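Local coordinates for protein catechol O-methyltransferase (Mycobacterium tuberculosis, PDB 6JCL) that transfers a methyl group from S-adenosyl-L-methionine to a hydroxyl of catechol-like compounds, using a divalent metal cation and working as a homodimer, at residues A32-A37 and A98-V103; A147-A152 and R186-M191; Q190-H195 and G213-L218. One frame throughout, in Å; residues are numbered along the deposited sequence. Where two conformers were deposited one is given.

Interaction 1 (A32-A37 and A98-V103)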
ATOM      1  N   ALA A  32      18.461  18.745   1.421  1.00 28.11           N
ATOM      2  CA  ALA A  32      19.579  19.637   1.715  1.00 31.17           C
ATOM      3  C   ALA A  32      19.171  20.752   2.676  1.00 31.43           C
ATOM      4  O   ALA A  32      19.932  21.101   3.587  1.00 29.56           O
ATOM      5  CB  ALA A  32      20.143  20.220   0.418  1.00 34.41           C
ATOM      6  N   ALA A  33      17.983  21.337   2.490  1.00 23.85           N
ATOM      7  CA  ALA A  33      17.541  22.375   3.412  1.00 23.75           C
ATOM      8  C   ALA A  33      17.266  21.796   4.796  1.00 23.37           C
ATOM      9  O   ALA A  33      17.522  22.455   5.818  1.00 24.28           O
ATOM     10  CB  ALA A  33      16.296  23.077   2.869  1.00 31.15           C
ATOM     11  N   SER A  34      16.722  20.579   4.848  1.00 22.36           N
ATOM     12  CA  SER A  34      16.489  19.929   6.133  1.00 22.66           C
ATOM     13  C   SER A  34      17.810  19.663   6.848  1.00 26.15           C
ATOM     14  O   SER A  34      17.942  19.937   8.049  1.00 24.05           O
ATOM     15  CB  SER A  34      15.710  18.631   5.930  1.00 23.21           C
ATOM     16  OG  SER A  34      14.424  18.884   5.377  1.00 20.95           O
ATOM     17  N   ASP A  35      18.811  19.163   6.111  1.00 27.50           N
ATOM     18  CA  ASP A  35      20.124  18.923   6.707  1.00 27.68           C
ATOM     19  C   ASP A  35      20.732  20.215   7.215  1.00 34.39           C
ATOM     20  O   ASP A  35      21.280  20.257   8.324  1.00 32.31           O
ATOM     21  CB  ASP A  35      21.072  18.286   5.692  1.00 35.55           C
ATOM     22  CG  ASP A  35      20.792  16.822   5.464  1.00 39.29           C
ATOM     23  OD1 ASP A  35      19.986  16.235   6.217  1.00 40.38           O
ATOM     24  OD2 ASP A  35      21.385  16.253   4.522  1.00 45.55           O
ATOM     25  N   ALA A  36      20.632  21.286   6.421  1.00 31.18           N
ATOM     26  CA  ALA A  36      21.217  22.559   6.813  1.00 30.66           C
ATOM     27  C   ALA A  36      20.620  23.076   8.109  1.00 34.76           C
ATOM     28  O   ALA A  36      21.318  23.741   8.888  1.00 32.43           O
ATOM     29  CB  ALA A  36      21.042  23.589   5.692  1.00 35.28           C
ATOM     30  N   ALA A  37      19.338  22.806   8.353  1.00 33.14           N
ATOM     31  CA  ALA A  37      18.691  23.185   9.600  1.00 30.06           C
ATOM     32  C   ALA A  37      18.826  22.112  10.685  1.00 24.31           C
ATOM     33  O   ALA A  37      18.246  22.262  11.764  1.00 27.48           O
ATOM     34  CB  ALA A  37      17.214  23.507   9.352  1.00 31.90           C
ATOM     35  N   ALA A  98       8.470  23.662  11.045  1.00 22.36           N
ATOM     36  CA  ALA A  98       7.456  24.274  10.186  1.00 26.03           C
ATOM     37  C   ALA A  98       8.074  25.265   9.208  1.00 29.53           C
ATOM     38  O   ALA A  98       7.684  25.313   8.035  1.00 25.32           O
ATOM     39  CB  ALA A  98       6.395  24.975  11.032  1.00 22.80           C
ATOM     40  N   GLU A  99       9.043  26.064   9.666  1.00 27.09           N
ATOM     41  CA  GLU A  99       9.647  27.061   8.780  1.00 29.81           C
ATOM     42  C   GLU A  99      10.415  26.409   7.640  1.00 28.49           C
ATOM     43  O   GLU A  99      10.307  26.841   6.479  1.00 29.29           O
ATOM     44  CB  GLU A  99      10.557  27.993   9.582  1.00 35.69           C
ATOM     45  CG  GLU A  99      10.435  29.460   9.199  1.00 56.26           C
ATOM     46  CD  GLU A  99       8.985  29.918   9.013  1.00 71.04           C
ATOM     47  OE1 GLU A  99       8.735  30.721   8.091  1.00 77.54           O
ATOM     48  OE2 GLU A  99       8.097  29.495   9.788  1.00 75.66           O
ATOM     49  N   VAL A 100      11.186  25.369   7.950  1.00 23.65           N
ATOM     50  CA  VAL A 100      11.890  24.607   6.921  1.00 23.03           C
ATOM     51  C   VAL A 100      10.902  23.975   5.952  1.00 22.32           C
ATOM     52  O   VAL A 100      11.102  24.012   4.730  1.00 22.49           O
ATOM     53  CB  VAL A 100      12.799  23.552   7.579  1.00 23.54           C
ATOM     54  CG1 VAL A 100      13.358  22.574   6.527  1.00 26.28           C
ATOM     55  CG2 VAL A 100      13.917  24.230   8.343  1.00 28.93           C
ATOM     56  N   ALA A 101       9.823  23.376   6.479  1.00 23.29           N
ATOM     57  CA  ALA A 101       8.833  22.721   5.627  1.00 23.04           C
ATOM     58  C   ALA A 101       8.177  23.707   4.668  1.00 21.82           C
ATOM     59  O   ALA A 101       7.924  23.375   3.502  1.00 22.10           O
ATOM     60  CB  ALA A 101       7.770  22.021   6.479  1.00 21.86           C
ATOM     61  N   ARG A 102       7.871  24.920   5.137  1.00 23.31           N
ATOM     62  CA  ARG A 102       7.247  25.894   4.255  1.00 25.11           C
ATOM     63  C   ARG A 102       8.173  26.254   3.102  1.00 25.21           C
ATOM     64  O   ARG A 102       7.736  26.355   1.947  1.00 24.80           O
ATOM     65  CB  ARG A 102       6.849  27.128   5.060  1.00 26.22           C
ATOM     66  CG  ARG A 102       5.609  26.875   5.921  1.00 26.43           C
ATOM     67  CD  ARG A 102       5.267  28.092   6.757  1.00 33.35           C
ATOM     68  NE  ARG A 102       4.068  27.874   7.560  1.00 34.66           N
ATOM     69  CZ  ARG A 102       3.921  28.318   8.804  1.00 37.88           C
ATOM     70  NH1 ARG A 102       4.903  28.996   9.383  1.00 41.23           N
ATOM     71  NH2 ARG A 102       2.796  28.087   9.467  1.00 37.82           N
ATOM     72  N   VAL A 103       9.464  26.433   3.389  1.00 25.36           N
ATOM     73  CA  VAL A 103      10.423  26.677   2.309  1.00 26.93           C
ATOM     74  C   VAL A 103      10.456  25.495   1.343  1.00 24.99           C
ATOM     75  O   VAL A 103      10.487  25.675   0.114  1.00 25.97           O
ATOM     76  CB  VAL A 103      11.820  26.973   2.892  1.00 34.23           C
ATOM     77  CG1 VAL A 103      12.864  27.009   1.780  1.00 38.69           C
ATOM     78  CG2 VAL A 103      11.814  28.288   3.662  1.00 35.52           C
TER
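Val100 reaches from helix 95-107 to the C-terminal end of helix 25-36, where its two methyl groups meet different residues. At its root the CA-CB bond points toward the 32-37 segment, and Val100 CA is 6.6 Å from Ser34 CA, the shortest CA separation between the segments. At CB the side chain forks. CG1, anti to the backbone N (chi1 170°), lies over the last turn of helix 25-36: it is 4.0 Å from Ser34 OG and 4.1 Å from Ser34 CA, with Ala33 O a little farther, 4.2 Å from the same methyl. CG2, set anti to the carbonyl carbon, turns to the first residue past the helix and comes within 3.5 Å of Ala37 CB, the closest apolar approach of the contact. Because Ala37 has already left helical backbone angles, the valine straddles the helix terminus.

Ser34 OG is hydrogen-bonded to Ala30 O one turn back in its own helix, and its approach to Val100 CG1 is therefore packing beside an already engaged hydroxyl. Around the pair, Leu39 touches both Ser34 and Val100, while Lys96 NZ bonds to Ala37 O and gives the helix end a polar tie to helix 95-107. Between the two segments no hydrogen bond or salt bridge is found; with 145 Å² buried in total, their direct cohesion is van der Waals packing of small side chains near the surface.

Interaction 2 (A147-A152 and R186-M191)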
ATOM      1  N   ALA A 147      -4.982   8.751  20.079  1.00 20.28           N
ATOM      2  CA  ALA A 147      -5.766   9.990  20.060  1.00 20.56           C
ATOM      3  C   ALA A 147      -5.899  10.554  18.644  1.00 20.15           C
ATOM      4  O   ALA A 147      -6.988  11.014  18.250  1.00 21.87           O
ATOM      5  CB  ALA A 147      -5.121  11.032  20.966  1.00 20.94           C
ATOM      6  N   TYR A 148      -4.804  10.537  17.869  1.00 19.25           N
ATOM      7  CA  TYR A 148      -4.864  11.084  16.513  1.00 18.95           C
ATOM      8  C   TYR A 148      -5.770  10.245  15.622  1.00 21.13           C
ATOM      9  O   TYR A 148      -6.455  10.783  14.742  1.00 19.22           O
ATOM     10  CB  TYR A 148      -3.459  11.184  15.902  1.00 18.11           C
ATOM     11  CG  TYR A 148      -2.548  12.110  16.665  1.00 20.48           C
ATOM     12  CD1 TYR A 148      -3.064  13.174  17.402  1.00 21.71           C
ATOM     13  CD2 TYR A 148      -1.172  11.923  16.644  1.00 17.69           C
ATOM     14  CE1 TYR A 148      -2.230  14.019  18.115  1.00 20.63           C
ATOM     15  CE2 TYR A 148      -0.332  12.754  17.352  1.00 17.97           C
ATOM     16  CZ  TYR A 148      -0.860  13.807  18.072  1.00 18.81           C
ATOM     17  OH  TYR A 148      -0.017  14.627  18.784  1.00 19.84           O
ATOM     18  N   ILE A 149      -5.786   8.926  15.830  1.00 18.68           N
ATOM     19  CA  ILE A 149      -6.681   8.069  15.054  1.00 18.80           C
ATOM     20  C   ILE A 149      -8.136   8.379  15.399  1.00 19.88           C
ATOM     21  O   ILE A 149      -8.994   8.470  14.510  1.00 20.25           O
ATOM     22  CB  ILE A 149      -6.343   6.582  15.280  1.00 19.71           C
ATOM     23  CG1 ILE A 149      -4.997   6.240  14.650  1.00 19.25           C
ATOM     24  CG2 ILE A 149      -7.459   5.675  14.703  1.00 21.07           C
ATOM     25  CD1 ILE A 149      -4.381   4.970  15.248  1.00 22.82           C
ATOM     26  N   GLN A 150      -8.432   8.586  16.688  1.00 20.52           N
ATOM     27  CA  GLN A 150      -9.787   8.976  17.077  1.00 21.70           C
ATOM     28  C   GLN A 150     -10.188  10.301  16.430  1.00 24.81           C
ATOM     29  O   GLN A 150     -11.315  10.439  15.934  1.00 22.89           O
ATOM     30  CB  GLN A 150      -9.886   9.041  18.603  1.00 25.77           C
ATOM     31  CG  GLN A 150      -9.893   7.648  19.242  1.00 30.83           C
ATOM     32  CD  GLN A 150      -9.672   7.659  20.749  1.00 44.46           C
ATOM     33  OE1 GLN A 150      -9.034   8.562  21.298  1.00 43.51           O
ATOM     34  NE2 GLN A 150     -10.204   6.650  21.427  1.00 52.24           N
ATOM     35  N   TRP A 151      -9.273  11.277  16.396  1.00 24.09           N
ATOM     36  CA  TRP A 151      -9.564  12.536  15.710  1.00 22.12           C
ATOM     37  C   TRP A 151      -9.735  12.310  14.214  1.00 21.78           C
ATOM     38  O   TRP A 151     -10.604  12.928  13.586  1.00 22.64           O
ATOM     39  CB  TRP A 151      -8.447  13.561  15.962  1.00 21.78           C
ATOM     40  CG  TRP A 151      -8.726  14.437  17.149  1.00 22.71           C
ATOM     41  CD1 TRP A 151      -8.071  14.432  18.349  1.00 23.57           C
ATOM     42  CD2 TRP A 151      -9.759  15.419  17.261  1.00 26.19           C
ATOM     43  NE1 TRP A 151      -8.631  15.354  19.197  1.00 30.63           N
ATOM     44  CE2 TRP A 151      -9.668  15.977  18.553  1.00 33.33           C
ATOM     45  CE3 TRP A 151     -10.745  15.891  16.391  1.00 29.52           C
ATOM     46  CZ2 TRP A 151     -10.525  16.982  18.995  1.00 35.51           C
ATOM     47  CZ3 TRP A 151     -11.602  16.884  16.835  1.00 32.73           C
ATOM     48  CH2 TRP A 151     -11.485  17.420  18.126  1.00 38.68           C
ATOM     49  N   ALA A 152      -8.904  11.440  13.628  1.00 21.04           N
ATOM     50  CA  ALA A 152      -9.006  11.162  12.192  1.00 20.48           C
ATOM     51  C   ALA A 152     -10.384  10.627  11.837  1.00 24.63           C
ATOM     52  O   ALA A 152     -10.991  11.048  10.850  1.00 24.06           O
ATOM     53  CB  ALA A 152      -7.910  10.178  11.766  1.00 19.37           C
ATOM     54  N   ARG A 186       2.512  -1.145  19.332  0.50 16.94           N
ATOM     55  CA  ARG A 186       1.715  -2.320  19.663  0.50 17.48           C
ATOM     56  C   ARG A 186       0.320  -1.920  20.126  0.50 20.13           C
ATOM     57  O   ARG A 186      -0.677  -2.529  19.713  0.50 18.46           O
ATOM     58  CB  ARG A 186       2.424  -3.155  20.734  0.50 18.24           C
ATOM     59  CG  ARG A 186       1.643  -4.386  21.175  0.50 18.85           C
ATOM     60  CD  ARG A 186       2.356  -5.094  22.334  0.50 19.96           C
ATOM     61  NE  ARG A 186       1.628  -6.254  22.838  0.50 20.49           N
ATOM     62  CZ  ARG A 186       1.782  -7.489  22.372  0.50 20.67           C
ATOM     63  NH1 ARG A 186       1.090  -8.491  22.897  0.50 28.49           N
ATOM     64  NH2 ARG A 186       2.620  -7.721  21.370  0.50 20.04           N
ATOM     65  N   ARG A 187       0.229  -0.899  20.982  1.00 19.21           N
ATOM     66  CA  ARG A 187      -1.073  -0.441  21.456  1.00 19.72           C
ATOM     67  C   ARG A 187      -1.882   0.152  20.313  1.00 18.51           C
ATOM     68  O   ARG A 187      -3.104  -0.016  20.264  1.00 19.40           O
ATOM     69  CB  ARG A 187      -0.896   0.605  22.564  1.00 27.12           C
ATOM     70  CG  ARG A 187      -2.223   1.186  23.060  1.00 38.62           C
ATOM     71  CD  ARG A 187      -2.068   2.507  23.805  1.00 54.05           C
ATOM     72  NE  ARG A 187      -3.375   3.088  24.126  1.00 57.69           N
ATOM     73  CZ  ARG A 187      -3.594   4.382  24.342  1.00 58.84           C
ATOM     74  NH1 ARG A 187      -2.595   5.250  24.278  1.00 58.55           N
ATOM     75  NH2 ARG A 187      -4.818   4.811  24.622  1.00 64.60           N
ATOM     76  N   THR A 188      -1.210   0.853  19.395  1.00 17.59           N
ATOM     77  CA  THR A 188      -1.901   1.410  18.233  1.00 17.25           C
ATOM     78  C   THR A 188      -2.550   0.306  17.412  1.00 18.30           C
ATOM     79  O   THR A 188      -3.717   0.416  17.005  1.00 18.13           O
ATOM     80  CB  THR A 188      -0.899   2.182  17.374  1.00 16.51           C
ATOM     81  OG1 THR A 188      -0.407   3.307  18.106  1.00 17.46           O
ATOM     82  CG2 THR A 188      -1.528   2.664  16.037  1.00 18.50           C
ATOM     83  N   LEU A 189      -1.794  -0.756  17.132  1.00 17.03           N
ATOM     84  CA  LEU A 189      -2.319  -1.855  16.328  1.00 17.12           C
ATOM     85  C   LEU A 189      -3.480  -2.550  17.038  1.00 21.45           C
ATOM     86  O   LEU A 189      -4.491  -2.917  16.411  1.00 18.86           O
ATOM     87  CB  LEU A 189      -1.195  -2.845  16.015  1.00 16.82           C
ATOM     88  CG  LEU A 189      -0.092  -2.321  15.082  1.00 16.26           C
ATOM     89  CD1 LEU A 189       1.104  -3.282  15.124  1.00 17.33           C
ATOM     90  CD2 LEU A 189      -0.624  -2.186  13.671  1.00 18.11           C
ATOM     91  N   GLN A 190      -3.359  -2.742  18.349  1.00 19.06           N
ATOM     92  CA  GLN A 190      -4.452  -3.374  19.082  1.00 19.54           C
ATOM     93  C   GLN A 190      -5.699  -2.498  19.068  1.00 19.96           C
ATOM     94  O   GLN A 190      -6.820  -3.001  18.893  1.00 20.97           O
ATOM     95  CB  GLN A 190      -3.995  -3.677  20.505  1.00 22.15           C
ATOM     96  CG  GLN A 190      -2.962  -4.807  20.510  1.00 22.25           C
ATOM     97  CD  GLN A 190      -2.440  -5.118  21.901  1.00 30.71           C
ATOM     98  OE1 GLN A 190      -2.156  -4.219  22.686  1.00 31.41           O
ATOM     99  NE2 GLN A 190      -2.321  -6.408  22.210  1.00 34.44           N
ATOM    100  N   MET A 191      -5.520  -1.180  19.181  1.00 21.02           N
ATOM    101  CA  MET A 191      -6.667  -0.285  19.149  1.00 25.10           C
ATOM    102  C   MET A 191      -7.343  -0.315  17.784  1.00 21.15           C
ATOM    103  O   MET A 191      -8.579  -0.373  17.699  1.00 22.48           O
ATOM    104  CB  MET A 191      -6.229   1.141  19.504  1.00 19.87           C
ATOM    105  CG  MET A 191      -7.348   2.181  19.394  1.00 23.78           C
ATOM    106  SD  MET A 191      -7.324   2.999  17.777  1.00 28.70           S
ATOM    107  CE  MET A 191      -8.306   4.450  18.166  1.00 34.60           C
TER
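Ile149 and Met191 join two helices, 145-155 and 180-194, of the Rossmann-like class I methyltransferase fold. The short helical segments run roughly parallel, 33° apart in direction, with axes 11.2 Å apart at closest approach; that spacing is bridged by side chains. Met191 gains its reach from a CG anti to the backbone N and a nearly extended last torsion (chi3 -162°), while the bend at chi2 (-95°) turns the sulfur toward Ile149. Its CE methyl touches two neighbouring residues of the other helix, 3.8 Å from Ile149 CG2 and 3.7 Å from Gln150 CG, and the isoleucine and methionine run alongside each other, each pointing to the other's helix. The longer branch of Ile149 serves Thr188: Ile149 CD1 is 3.8 Å from Thr188 CG2, methyl to methyl.

One shell out, Thr188 OG1 is hydrogen-bonded to Ala184 O in its own helix and to Asn145 ND2 at the start of the partner helix, a polar link beside the apolar contact. Ile149 also rests on Ile138 and Val164 of the central sheet. On the same helix, Tyr148 touches the bound S-adenosyl-L-homocysteine, and its OH is hydrogen-bonded to Asp141 OD1.

Interaction 3 (Q190-H195 and G213-L218)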
ATOM      1  N   GLN A 190      -3.359  -2.742  18.349  1.00 19.06           N
ATOM      2  CA  GLN A 190      -4.452  -3.374  19.082  1.00 19.54           C
ATOM      3  C   GLN A 190      -5.699  -2.498  19.068  1.00 19.96           C
ATOM      4  O   GLN A 190      -6.820  -3.001  18.893  1.00 20.97           O
ATOM      5  CB  GLN A 190      -3.995  -3.677  20.505  1.00 22.15           C
ATOM      6  CG  GLN A 190      -2.962  -4.807  20.510  1.00 22.25           C
ATOM      7  CD  GLN A 190      -2.440  -5.118  21.901  1.00 30.71           C
ATOM      8  OE1 GLN A 190      -2.156  -4.219  22.686  1.00 31.41           O
ATOM      9  NE2 GLN A 190      -2.321  -6.408  22.210  1.00 34.44           N
ATOM     10  N   MET A 191      -5.520  -1.180  19.181  1.00 21.02           N
ATOM     11  CA  MET A 191      -6.667  -0.285  19.149  1.00 25.10           C
ATOM     12  C   MET A 191      -7.343  -0.315  17.784  1.00 21.15           C
ATOM     13  O   MET A 191      -8.579  -0.373  17.699  1.00 22.48           O
ATOM     14  CB  MET A 191      -6.229   1.141  19.504  1.00 19.87           C
ATOM     15  CG  MET A 191      -7.348   2.181  19.394  1.00 23.78           C
ATOM     16  SD  MET A 191      -7.324   2.999  17.777  1.00 28.70           S
ATOM     17  CE  MET A 191      -8.306   4.450  18.166  1.00 34.60           C
ATOM     18  N   MET A 192      -6.551  -0.335  16.705  1.00 19.50           N
ATOM     19  CA  MET A 192      -7.140  -0.329  15.368  1.00 19.27           C
ATOM     20  C   MET A 192      -7.891  -1.626  15.102  1.00 21.12           C
ATOM     21  O   MET A 192      -8.969  -1.612  14.494  1.00 22.90           O
ATOM     22  CB  MET A 192      -6.057  -0.095  14.299  1.00 18.90           C
ATOM     23  CG  MET A 192      -5.399   1.280  14.395  1.00 18.05           C
ATOM     24  SD  MET A 192      -4.055   1.540  13.222  1.00 19.81           S
ATOM     25  CE  MET A 192      -5.008   1.879  11.752  1.00 23.14           C
ATOM     26  N   GLY A 193      -7.359  -2.754  15.578  1.00 21.21           N
ATOM     27  CA  GLY A 193      -8.038  -4.015  15.367  1.00 23.51           C
ATOM     28  C   GLY A 193      -9.362  -4.070  16.099  1.00 24.01           C
ATOM     29  O   GLY A 193     -10.327  -4.670  15.617  1.00 28.25           O
ATOM     30  N   GLU A 194      -9.424  -3.452  17.280  1.00 23.72           N
ATOM     31  CA  GLU A 194     -10.624  -3.509  18.100  1.00 25.93           C
ATOM     32  C   GLU A 194     -11.659  -2.458  17.729  1.00 29.14           C
ATOM     33  O   GLU A 194     -12.829  -2.604  18.100  1.00 26.26           O
ATOM     34  CB  GLU A 194     -10.243  -3.356  19.572  1.00 29.51           C
ATOM     35  CG  GLU A 194      -9.629  -4.604  20.173  1.00 42.24           C
ATOM     36  CD  GLU A 194      -9.173  -4.398  21.612  1.00 59.61           C
ATOM     37  OE1 GLU A 194      -8.984  -3.231  22.019  1.00 62.81           O
ATOM     38  OE2 GLU A 194      -9.016  -5.404  22.338  1.00 66.15           O
ATOM     39  N   HIS A 195     -11.270  -1.416  17.015  1.00 23.98           N
ATOM     40  CA  HIS A 195     -12.182  -0.302  16.773  1.00 25.58           C
ATOM     41  C   HIS A 195     -13.262  -0.721  15.789  1.00 23.89           C
ATOM     42  O   HIS A 195     -12.939  -1.096  14.653  1.00 28.50           O
ATOM     43  CB  HIS A 195     -11.429   0.914  16.239  1.00 24.24           C
ATOM     44  CG  HIS A 195     -12.178   2.196  16.417  1.00 29.05           C
ATOM     45  ND1 HIS A 195     -13.417   2.417  15.852  1.00 30.92           N
ATOM     46  CD2 HIS A 195     -11.888   3.307  17.135  1.00 34.11           C
ATOM     47  CE1 HIS A 195     -13.848   3.617  16.200  1.00 33.66           C
ATOM     48  NE2 HIS A 195     -12.939   4.176  16.982  1.00 32.41           N
ATOM     49  N   GLY A 213       7.216  -0.743   9.221  1.00 13.62           N
ATOM     50  CA  GLY A 213       5.973  -1.081   8.559  1.00 13.59           C
ATOM     51  C   GLY A 213       4.933  -0.028   8.836  1.00 13.52           C
ATOM     52  O   GLY A 213       5.168   0.930   9.579  1.00 14.63           O
ATOM     53  N   PHE A 214       3.772  -0.224   8.213  1.00 13.60           N
ATOM     54  CA  PHE A 214       2.719   0.773   8.321  1.00 13.66           C
ATOM     55  C   PHE A 214       1.379   0.080   8.489  1.00 16.70           C
ATOM     56  O   PHE A 214       1.188  -1.057   8.047  1.00 16.75           O
ATOM     57  CB  PHE A 214       2.697   1.693   7.080  1.00 15.49           C
ATOM     58  CG  PHE A 214       2.362   0.979   5.795  1.00 13.74           C
ATOM     59  CD1 PHE A 214       3.341   0.284   5.076  1.00 18.13           C
ATOM     60  CD2 PHE A 214       1.072   0.993   5.303  1.00 15.86           C
ATOM     61  CE1 PHE A 214       3.029  -0.363   3.890  1.00 21.56           C
ATOM     62  CE2 PHE A 214       0.756   0.348   4.114  1.00 18.55           C
ATOM     63  CZ  PHE A 214       1.734  -0.325   3.393  1.00 22.94           C
ATOM     64  N   ALA A 215       0.456   0.778   9.146  1.00 14.95           N
ATOM     65  CA  ALA A 215      -0.931   0.349   9.232  1.00 14.71           C
ATOM     66  C   ALA A 215      -1.732   1.152   8.219  1.00 18.39           C
ATOM     67  O   ALA A 215      -1.491   2.351   8.024  1.00 16.84           O
ATOM     68  CB  ALA A 215      -1.494   0.561  10.644  1.00 15.04           C
ATOM     69  N   LEU A 216      -2.676   0.483   7.566  1.00 15.98           N
ATOM     70  CA  LEU A 216      -3.591   1.151   6.640  1.00 16.01           C
ATOM     71  C   LEU A 216      -4.998   0.742   7.016  1.00 18.45           C
ATOM     72  O   LEU A 216      -5.273  -0.446   7.169  1.00 17.20           O
ATOM     73  CB  LEU A 216      -3.275   0.783   5.183  1.00 16.18           C
ATOM     74  CG  LEU A 216      -4.080   1.571   4.109  1.00 19.83           C
ATOM     75  CD1 LEU A 216      -3.281   1.811   2.828  1.00 24.70           C
ATOM     76  CD2 LEU A 216      -5.354   0.829   3.788  1.00 24.39           C
ATOM     77  N   ALA A 217      -5.891   1.717   7.180  1.00 17.01           N
ATOM     78  CA  ALA A 217      -7.256   1.414   7.578  1.00 17.86           C
ATOM     79  C   ALA A 217      -8.244   2.216   6.745  1.00 20.27           C
ATOM     80  O   ALA A 217      -7.932   3.311   6.269  1.00 19.16           O
ATOM     81  CB  ALA A 217      -7.469   1.710   9.063  1.00 19.18           C
ATOM     82  N   LEU A 218      -9.443   1.657   6.574  1.00 19.25           N
ATOM     83  CA  LEU A 218     -10.557   2.392   5.996  1.00 23.38           C
ATOM     84  C   LEU A 218     -11.493   2.812   7.109  1.00 24.86           C
ATOM     85  O   LEU A 218     -11.756   2.032   8.029  1.00 21.46           O
ATOM     86  CB  LEU A 218     -11.315   1.542   4.984  1.00 25.05           C
ATOM     87  CG  LEU A 218     -10.550   1.193   3.710  1.00 27.56           C
ATOM     88  CD1 LEU A 218     -11.498   0.526   2.718  1.00 27.73           C
ATOM     89  CD2 LEU A 218      -9.903   2.418   3.066  1.00 25.41           C
TER
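Met192 lays its thioether over two alanines of strand 212-219, Ala215 and Ala217. Its CA-CB bond points toward the strand, and both alanine CB atoms point back toward the helix, as expected for residues two apart on one face of a strand. The sulfur is 3.8 Å from Ala215 CB. From there a bend at chi3 (79°) swings the terminal methyl along the strand, where Met192 CE lies 3.6 Å from Ala217 CB and still only 3.9 Å from Ala215 CB. One flexible side chain thus covers both methyls, and the nearest CA pair, Met192 and Ala217, remains 8.0 Å apart.

All three residues are buried, and the contact consists of apolar packing with no hydrogen bond between the segments. The strand's backbone is engaged within the sheet instead: Ala215 pairs with Val164 and Ala217 with Ile162 on strand 160-165, while Phe214 and Leu216 pair with Ile203 and Thr201 on strand 198-206. Met192 also touches Val164, so its packing surface extends onto the adjoining strand. Leu216, directed away from the helix, touches Leu54 of the second subunit, which places the dimer partner against the other face of this strand. Helix 180-194 thus covers antiparallel strand 212-219, whose insertion between strands 160-165 and 198-206 gives the 3-2-1-4-5-7-6 order characteristic of the class I S-adenosylmethionine-dependent methyltransferase fold.

In the fold
Interaction 1 closes before interaction 2 opens, and interaction 3 begins on the helix segment where interaction 2 ends. Interaction 1 joins helices 25-36 and 95-107 on one side of the chain's centre; interactions 2 and 3 lie on the opposite side, their centres about 29 and 31 Å from its own. Interactions 2 and 3, by contrast, have centres about 7 Å apart and share helix 180-194 through Gln190 and Met191. They touch directly: Ile149 CD1 is 3.9 Å from Met192 CG. Together they join helix 180-194 to the neighbouring helix 145-155 and to the sheet, on the side that meets the second subunit of the homodimer.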